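Local coordinates for putative ABC transporter (Thermobispora bispora, PDB 4PE6), which probably serves as the solute-binding protein of an ABC transporter, likely for a carbohydrate, and here holds a small sugar acid, at residues A[252-264]-A[283-295]. Numbering follows the deposited sequence.
Sequences NGSVAVMSDPAQS and QMTFPIVLIEEKD. With LTH ((2R,3S)-2,3,4-trihydroxybutanoic acid), chain C.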
ATOM      1  N   ASN A 252      10.309   7.492 -20.449  1.00 33.47           N
ATOM      2  CA  ASN A 252      10.091   6.282 -21.236  1.00 31.46           C
ATOM      3  C   ASN A 252       8.786   5.555 -20.920  1.00 30.10           C
ATOM      4  O   ASN A 252       8.629   4.383 -21.266  1.00 30.62           O
ATOM      5  CB  ASN A 252      11.256   5.326 -20.990  1.00 31.15           C
ATOM      6  CG  ASN A 252      11.326   4.843 -19.552  1.00 30.16           C
ATOM      7  OD1 ASN A 252      10.588   5.312 -18.681  1.00 28.95           O
ATOM      8  ND2 ASN A 252      12.232   3.908 -19.292  1.00 30.22           N
ATOM      9  N   GLY A 253       7.855   6.238 -20.267  1.00 28.86           N
ATOM     10  CA  GLY A 253       6.574   5.634 -19.915  1.00 26.84           C
ATOM     11  C   GLY A 253       6.522   5.186 -18.471  1.00 25.18           C
ATOM     12  O   GLY A 253       5.509   4.635 -18.029  1.00 24.61           O
ATOM     13  N   SER A 254       7.617   5.386 -17.729  1.00 23.79           N
ATOM     14  CA  SER A 254       7.633   5.033 -16.313  1.00 22.62           C
ATOM     15  C   SER A 254       6.550   5.789 -15.576  1.00 22.36           C
ATOM     16  O   SER A 254       6.181   6.880 -15.983  1.00 22.97           O
ATOM     17  CB  SER A 254       9.014   5.264 -15.696  1.00 22.44           C
ATOM     18  OG  SER A 254       9.926   4.291 -16.189  1.00 21.71           O
ATOM     19  N   VAL A 255       5.998   5.173 -14.527  1.00 21.81           N
ATOM     20  CA  VAL A 255       4.941   5.790 -13.700  1.00 21.58           C
ATOM     21  C   VAL A 255       5.272   5.668 -12.217  1.00 21.11           C
ATOM     22  O   VAL A 255       6.170   4.914 -11.828  1.00 20.74           O
ATOM     23  CB  VAL A 255       3.563   5.179 -13.975  1.00 21.70           C
ATOM     24  CG1 VAL A 255       3.157   5.463 -15.405  1.00 22.22           C
ATOM     25  CG2 VAL A 255       3.566   3.676 -13.669  1.00 21.09           C
ATOM     26  N   ALA A 256       4.574   6.443 -11.399  1.00 21.05           N
ATOM     27  CA  ALA A 256       4.704   6.368  -9.948  1.00 20.42           C
ATOM     28  C   ALA A 256       3.340   6.467  -9.306  1.00 20.13           C
ATOM     29  O   ALA A 256       2.762   7.566  -9.193  1.00 20.76           O
ATOM     30  CB  ALA A 256       5.603   7.487  -9.435  1.00 21.12           C
ATOM     31  N   VAL A 257       2.819   5.319  -8.894  1.00 19.27           N
ATOM     32  CA  VAL A 257       1.502   5.231  -8.243  1.00 18.93           C
ATOM     33  C   VAL A 257       1.510   4.107  -7.193  1.00 18.40           C
ATOM     34  O   VAL A 257       2.076   3.038  -7.416  1.00 18.40           O
ATOM     35  CB  VAL A 257       0.374   5.026  -9.292  1.00 19.07           C
ATOM     36  CG1 VAL A 257       0.655   3.811 -10.177  1.00 18.86           C
ATOM     37  CG2 VAL A 257      -0.985   4.910  -8.614  1.00 19.01           C
HETATM   38  N   MSE A 258       0.928   4.360  -6.026  1.00 18.20           N
HETATM   39  CA  MSE A 258       0.768   3.344  -4.986  1.00 17.71           C
HETATM   40  C   MSE A 258      -0.420   3.730  -4.154  1.00 17.40           C
HETATM   41  O   MSE A 258      -0.929   4.857  -4.238  1.00 17.81           O
HETATM   42  CB  MSE A 258       1.982   3.246  -4.029  1.00 18.03           C
HETATM   43  CG  MSE A 258       3.262   2.878  -4.737  1.00 18.39           C
HETATM   44 SE   MSE A 258       4.684   2.331  -3.486  1.00 19.26          SE
HETATM   45  CE  MSE A 258       4.062   0.478  -3.139  1.00 18.54           C
ATOM     46  N   SER A 259      -0.889   2.783  -3.362  1.00 16.70           N
ATOM     47  CA  SER A 259      -1.785   3.058  -2.252  1.00 16.53           C
ATOM     48  C   SER A 259      -1.155   4.020  -1.249  1.00 16.71           C
ATOM     49  O   SER A 259       0.075   4.276  -1.284  1.00 16.77           O
ATOM     50  CB  SER A 259      -2.163   1.753  -1.555  1.00 16.13           C
ATOM     51  OG  SER A 259      -0.991   1.096  -1.069  1.00 16.24           O
ATOM     52  N   ASP A 260      -1.997   4.495  -0.339  1.00 16.85           N
ATOM     53  CA  ASP A 260      -1.638   5.471   0.693  1.00 17.45           C
ATOM     54  C   ASP A 260      -1.203   4.786   1.968  1.00 17.25           C
ATOM     55  O   ASP A 260      -2.013   4.128   2.619  1.00 16.86           O
ATOM     56  CB  ASP A 260      -2.862   6.356   0.976  1.00 17.92           C
ATOM     57  CG  ASP A 260      -2.639   7.381   2.079  1.00 18.58           C
ATOM     58  OD1 ASP A 260      -1.487   7.792   2.368  1.00 19.16           O
ATOM     59  OD2 ASP A 260      -3.654   7.806   2.657  1.00 18.91           O
ATOM     60  N   PRO A 261       0.089   4.923   2.343  1.00 17.49           N
ATOM     61  CA  PRO A 261       0.534   4.341   3.606  1.00 17.60           C
ATOM     62  C   PRO A 261      -0.220   4.887   4.811  1.00 17.81           C
ATOM     63  O   PRO A 261      -0.362   4.180   5.805  1.00 18.01           O
ATOM     64  CB  PRO A 261       2.024   4.730   3.689  1.00 18.07           C
ATOM     65  CG  PRO A 261       2.423   5.023   2.294  1.00 18.06           C
ATOM     66  CD  PRO A 261       1.191   5.572   1.619  1.00 17.87           C
ATOM     67  N   ALA A 262      -0.699   6.129   4.719  1.00 18.02           N
ATOM     68  CA  ALA A 262      -1.436   6.747   5.781  1.00 18.10           C
ATOM     69  C   ALA A 262      -2.882   6.271   5.916  1.00 17.55           C
ATOM     70  O   ALA A 262      -3.652   6.841   6.658  1.00 17.78           O
ATOM     71  CB  ALA A 262      -1.355   8.275   5.667  1.00 18.86           C
ATOM     72  N   GLN A 263      -3.257   5.194   5.232  1.00 16.85           N
ATOM     73  CA  GLN A 263      -4.441   4.473   5.650  1.00 16.32           C
ATOM     74  C   GLN A 263      -4.389   4.105   7.130  1.00 16.08           C
ATOM     75  O   GLN A 263      -5.430   4.024   7.769  1.00 15.89           O
ATOM     76  CB  GLN A 263      -4.639   3.219   4.847  1.00 16.04           C
ATOM     77  CG  GLN A 263      -5.154   3.447   3.442  1.00 16.13           C
ATOM     78  CD  GLN A 263      -5.121   2.161   2.657  1.00 16.04           C
ATOM     79  OE1 GLN A 263      -6.112   1.447   2.609  1.00 16.01           O
ATOM     80  NE2 GLN A 263      -3.959   1.845   2.048  1.00 16.04           N
ATOM     81  N   SER A 264      -3.187   3.884   7.676  1.00 16.02           N
ATOM     82  CA  SER A 264      -3.057   3.597   9.082  1.00 16.06           C
ATOM     83  C   SER A 264      -3.510   4.759   9.983  1.00 16.39           C
ATOM     84  O   SER A 264      -4.052   4.540  11.081  1.00 16.18           O
ATOM     85  CB  SER A 264      -1.609   3.203   9.423  1.00 16.33           C
ATOM     86  OG  SER A 264      -0.732   4.288   9.151  1.00 16.69           O
ATOM     87  N   GLN A 283     -17.742  -0.264   5.031  1.00 23.79           N
ATOM     88  CA  GLN A 283     -16.741  -0.260   3.964  1.00 24.12           C
ATOM     89  C   GLN A 283     -16.463   1.177   3.554  1.00 23.38           C
ATOM     90  O   GLN A 283     -17.381   1.930   3.260  1.00 22.55           O
ATOM     91  CB  GLN A 283     -17.212  -1.096   2.772  1.00 25.69           C
ATOM     92  CG  GLN A 283     -16.105  -1.362   1.747  1.00 26.86           C
ATOM     93  CD  GLN A 283     -15.780  -0.150   0.885  1.00 28.04           C
ATOM     94  OE1 GLN A 283     -16.663   0.635   0.546  1.00 29.88           O
ATOM     95  NE2 GLN A 283     -14.501   0.014   0.540  1.00 28.32           N
HETATM   96  N   MSE A 284     -15.190   1.554   3.553  1.00 22.12           N
HETATM   97  CA  MSE A 284     -14.783   2.908   3.192  1.00 22.31           C
HETATM   98  C   MSE A 284     -13.629   2.848   2.221  1.00 21.44           C
HETATM   99  O   MSE A 284     -12.585   2.247   2.504  1.00 20.47           O
HETATM  100  CB  MSE A 284     -14.373   3.702   4.432  1.00 22.89           C
HETATM  101  CG  MSE A 284     -15.443   3.819   5.506  1.00 24.23           C
HETATM  102 SE   MSE A 284     -14.718   4.608   7.169  1.00 26.42          SE
HETATM  103  CE  MSE A 284     -14.510   2.820   7.965  1.00 25.09           C
ATOM    104  N   THR A 285     -13.795   3.469   1.068  1.00 21.50           N
ATOM    105  CA  THR A 285     -12.692   3.613   0.121  1.00 21.20           C
ATOM    106  C   THR A 285     -12.052   4.989   0.208  1.00 20.84           C
ATOM    107  O   THR A 285     -12.677   6.016  -0.062  1.00 21.41           O
ATOM    108  CB  THR A 285     -13.128   3.287  -1.316  1.00 22.06           C
ATOM    109  OG1 THR A 285     -13.496   1.904  -1.375  1.00 22.31           O
ATOM    110  CG2 THR A 285     -12.000   3.508  -2.280  1.00 22.18           C
ATOM    111  N   PHE A 286     -10.785   4.995   0.603  1.00 19.77           N
ATOM    112  CA  PHE A 286      -9.978   6.198   0.641  1.00 19.64           C
ATOM    113  C   PHE A 286      -9.060   6.244  -0.608  1.00 19.67           C
ATOM    114  O   PHE A 286      -8.922   5.236  -1.319  1.00 19.51           O
ATOM    115  CB  PHE A 286      -9.152   6.232   1.943  1.00 19.30           C
ATOM    116  CG  PHE A 286      -9.878   6.849   3.112  1.00 19.38           C
ATOM    117  CD1 PHE A 286     -11.084   6.341   3.548  1.00 19.22           C
ATOM    118  CD2 PHE A 286      -9.339   7.943   3.777  1.00 19.64           C
ATOM    119  CE1 PHE A 286     -11.764   6.909   4.618  1.00 19.51           C
ATOM    120  CE2 PHE A 286     -10.007   8.517   4.852  1.00 19.95           C
ATOM    121  CZ  PHE A 286     -11.231   8.012   5.268  1.00 19.75           C
ATOM    122  N   PRO A 287      -8.438   7.401  -0.880  1.00 19.78           N
ATOM    123  CA  PRO A 287      -7.720   7.594  -2.133  1.00 20.10           C
ATOM    124  C   PRO A 287      -6.293   7.085  -2.152  1.00 19.64           C
ATOM    125  O   PRO A 287      -5.540   7.257  -1.186  1.00 19.37           O
ATOM    126  CB  PRO A 287      -7.708   9.122  -2.305  1.00 20.85           C
ATOM    127  CG  PRO A 287      -7.741   9.639  -0.899  1.00 20.81           C
ATOM    128  CD  PRO A 287      -8.649   8.684  -0.175  1.00 20.38           C
ATOM    129  N   ILE A 288      -5.918   6.525  -3.298  1.00 19.76           N
ATOM    130  CA  ILE A 288      -4.527   6.157  -3.568  1.00 19.53           C
ATOM    131  C   ILE A 288      -3.670   7.426  -3.786  1.00 20.18           C
ATOM    132  O   ILE A 288      -4.183   8.549  -3.726  1.00 20.45           O
ATOM    133  CB  ILE A 288      -4.434   5.255  -4.813  1.00 19.46           C
ATOM    134  CG1 ILE A 288      -4.995   5.981  -6.049  1.00 20.38           C
ATOM    135  CG2 ILE A 288      -5.143   3.916  -4.583  1.00 19.10           C
ATOM    136  CD1 ILE A 288      -4.707   5.267  -7.360  1.00 20.46           C
ATOM    137  N   VAL A 289      -2.368   7.227  -4.026  1.00 20.32           N
ATOM    138  CA  VAL A 289      -1.411   8.309  -4.292  1.00 21.18           C
ATOM    139  C   VAL A 289      -0.853   8.126  -5.703  1.00 21.75           C
ATOM    140  O   VAL A 289       0.084   7.348  -5.935  1.00 21.32           O
ATOM    141  CB  VAL A 289      -0.239   8.344  -3.273  1.00 21.17           C
ATOM    142  CG1 VAL A 289       0.627   9.570  -3.512  1.00 21.77           C
ATOM    143  CG2 VAL A 289      -0.764   8.333  -1.839  1.00 21.17           C
ATOM    144  N   LEU A 290      -1.462   8.824  -6.653  1.00 23.07           N
ATOM    145  CA  LEU A 290      -0.990   8.834  -8.035  1.00 24.15           C
ATOM    146  C   LEU A 290      -0.104  10.073  -8.224  1.00 25.22           C
ATOM    147  O   LEU A 290      -0.558  11.186  -8.017  1.00 25.94           O
ATOM    148  CB  LEU A 290      -2.189   8.863  -8.983  1.00 24.91           C
ATOM    149  CG  LEU A 290      -1.930   9.095 -10.474  1.00 26.07           C
ATOM    150  CD1 LEU A 290      -1.243   7.895 -11.102  1.00 25.78           C
ATOM    151  CD2 LEU A 290      -3.252   9.428 -11.180  1.00 27.17           C
ATOM    152  N   ILE A 291       1.149   9.865  -8.601  1.00 25.48           N
ATOM    153  CA  ILE A 291       2.082  10.962  -8.835  1.00 27.38           C
ATOM    154  C   ILE A 291       2.300  11.104 -10.335  1.00 28.71           C
ATOM    155  O   ILE A 291       3.146  10.446 -10.914  1.00 27.97           O
ATOM    156  CB  ILE A 291       3.412  10.744  -8.092  1.00 26.88           C
ATOM    157  CG1 ILE A 291       3.125  10.576  -6.602  1.00 26.64           C
ATOM    158  CG2 ILE A 291       4.345  11.933  -8.296  1.00 28.01           C
ATOM    159  CD1 ILE A 291       4.334  10.213  -5.778  1.00 26.68           C
ATOM    160  N   GLU A 292       1.492  11.955 -10.956  1.00 31.75           N
ATOM    161  CA  GLU A 292       1.699  12.330 -12.350  1.00 34.54           C
ATOM    162  C   GLU A 292       2.863  13.309 -12.453  1.00 35.99           C
ATOM    163  O   GLU A 292       3.310  13.863 -11.446  1.00 34.74           O
ATOM    164  CB  GLU A 292       0.417  12.912 -12.931  1.00 37.52           C
ATOM    165  CG  GLU A 292      -0.667  11.853 -13.029  1.00 38.67           C
ATOM    166  CD  GLU A 292      -1.908  12.359 -13.708  1.00 41.54           C
ATOM    167  OE1 GLU A 292      -2.559  13.269 -13.159  1.00 43.98           O
ATOM    168  OE2 GLU A 292      -2.227  11.834 -14.792  1.00 44.55           O
ATOM    169  N   GLU A 293       3.352  13.515 -13.672  1.00 41.77           N
ATOM    170  CA  GLU A 293       4.580  14.275 -13.885  1.00 43.67           C
ATOM    171  C   GLU A 293       4.548  15.620 -13.153  1.00 44.31           C
ATOM    172  O   GLU A 293       5.497  15.978 -12.474  1.00 42.72           O
ATOM    173  CB  GLU A 293       4.853  14.473 -15.385  1.00 47.34           C
ATOM    174  CG  GLU A 293       6.227  15.058 -15.696  1.00 49.45           C
ATOM    175  CD  GLU A 293       6.449  15.279 -17.180  1.00 53.00           C
ATOM    176  OE1 GLU A 293       6.324  14.301 -17.944  1.00 55.78           O
ATOM    177  OE2 GLU A 293       6.753  16.423 -17.589  1.00 55.51           O
ATOM    178  N   LYS A 294       3.437  16.334 -13.261  1.00 47.03           N
ATOM    179  CA  LYS A 294       3.299  17.644 -12.617  1.00 49.67           C
ATOM    180  C   LYS A 294       3.443  17.634 -11.088  1.00 48.57           C
ATOM    181  O   LYS A 294       3.760  18.673 -10.498  1.00 49.86           O
ATOM    182  CB  LYS A 294       1.952  18.264 -12.995  1.00 53.13           C
ATOM    183  CG  LYS A 294       0.746  17.448 -12.552  1.00 53.40           C
ATOM    184  CD  LYS A 294      -0.347  17.441 -13.610  1.00 56.17           C
ATOM    185  CE  LYS A 294      -1.509  16.553 -13.186  1.00 56.26           C
ATOM    186  NZ  LYS A 294      -2.170  17.044 -11.943  1.00 56.51           N
ATOM    187  N   ASP A 295       3.194  16.487 -10.450  1.00 45.77           N
ATOM    188  CA  ASP A 295       3.297  16.370  -8.987  1.00 44.44           C
ATOM    189  C   ASP A 295       4.656  15.862  -8.476  1.00 42.46           C
ATOM    190  O   ASP A 295       4.893  15.878  -7.265  1.00 41.77           O
ATOM    191  CB  ASP A 295       2.200  15.441  -8.456  1.00 44.44           C
ATOM    192  CG  ASP A 295       0.800  15.930  -8.795  1.00 46.80           C
ATOM    193  OD1 ASP A 295       0.574  17.151  -8.748  1.00 48.58           O
ATOM    194  OD2 ASP A 295      -0.070  15.090  -9.111  1.00 48.64           O
TER
HETATM  195  O1  LTH C 401       2.862  -2.000  -0.764  1.00 23.17           O
HETATM  196  C1  LTH C 401       2.275  -2.582   0.220  1.00 19.98           C
HETATM  197  O   LTH C 401       2.834  -3.238   1.126  1.00 18.42           O
HETATM  198  C2  LTH C 401       0.746  -2.392   0.373  1.00 17.06           C
HETATM  199  O2  LTH C 401       0.237  -3.154   1.497  1.00 16.65           O
HETATM  200  C3  LTH C 401      -0.006  -2.844  -0.860  1.00 17.81           C
HETATM  201  O3  LTH C 401       0.268  -4.219  -1.118  1.00 17.79           O
HETATM  202  C4  LTH C 401      -1.519  -2.686  -0.607  1.00 17.90           C
HETATM  203  O4  LTH C 401      -1.755  -1.261  -0.461  1.00 16.32           O
HETATM  204  O   HOH W   1       2.866   8.380 -12.764  1.00 28.13           O
HETATM  205  O   HOH W   2      -6.009   6.880   1.398  1.00 20.31           O
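Met258 and Val289 form a hydrogen-bonded antiparallel pair: Val289 N gives to Met258 O (2.8 Å), and Met258 N to Val289 O (3.1 Å). One step on, Val257 and Leu290 make the non-hydrogen-bonded pair, and Ile291 N closes the ladder on Ala256 O at 2.9 Å. The touching backbones run 153° apart. At either end a water carries the pairing further: one links Ala256 N to Ile291 O, the other gives to both Asp260 OD2 and Pro287 O. On the Val257 face, Leu290 swings CD1 obliquely across to Val257 CB (3.8 Å), while chi1 of 55° puts Val257 CG1 between the backbone N and the carbonyl carbon and leaves CG2 to meet Ile288 CD1 at 3.9 Å. Val289 lies on the Met258 face and sets CG2 against Asp260 CA, also 3.9 Å. Trp313 NE1 holds Asp260 OD2 and Trp311 N holds OD1, so this buried acid joins the crossing to the loop between helices 293-302 and 315-327, which Ile288 O also meets through Trp311 NE1. In the type I turn from Asp260 to Gln263, the backbone O of Asp260 accepts from Gln263 N and, from the opposite face, from Gln263 NE2. Beyond the paired strand, Ser259 OG gives a 2.6 Å hydrogen bond to O4 of the trihydroxybutanoate, and Met258, bent at chi3, brings CE within 3.6 Å of O1. Paired interlobe crossings of this kind are characteristic of the hinge of type I periplasmic binding proteins, here with Met258 and Ser259 lining the ligand pocket beside it.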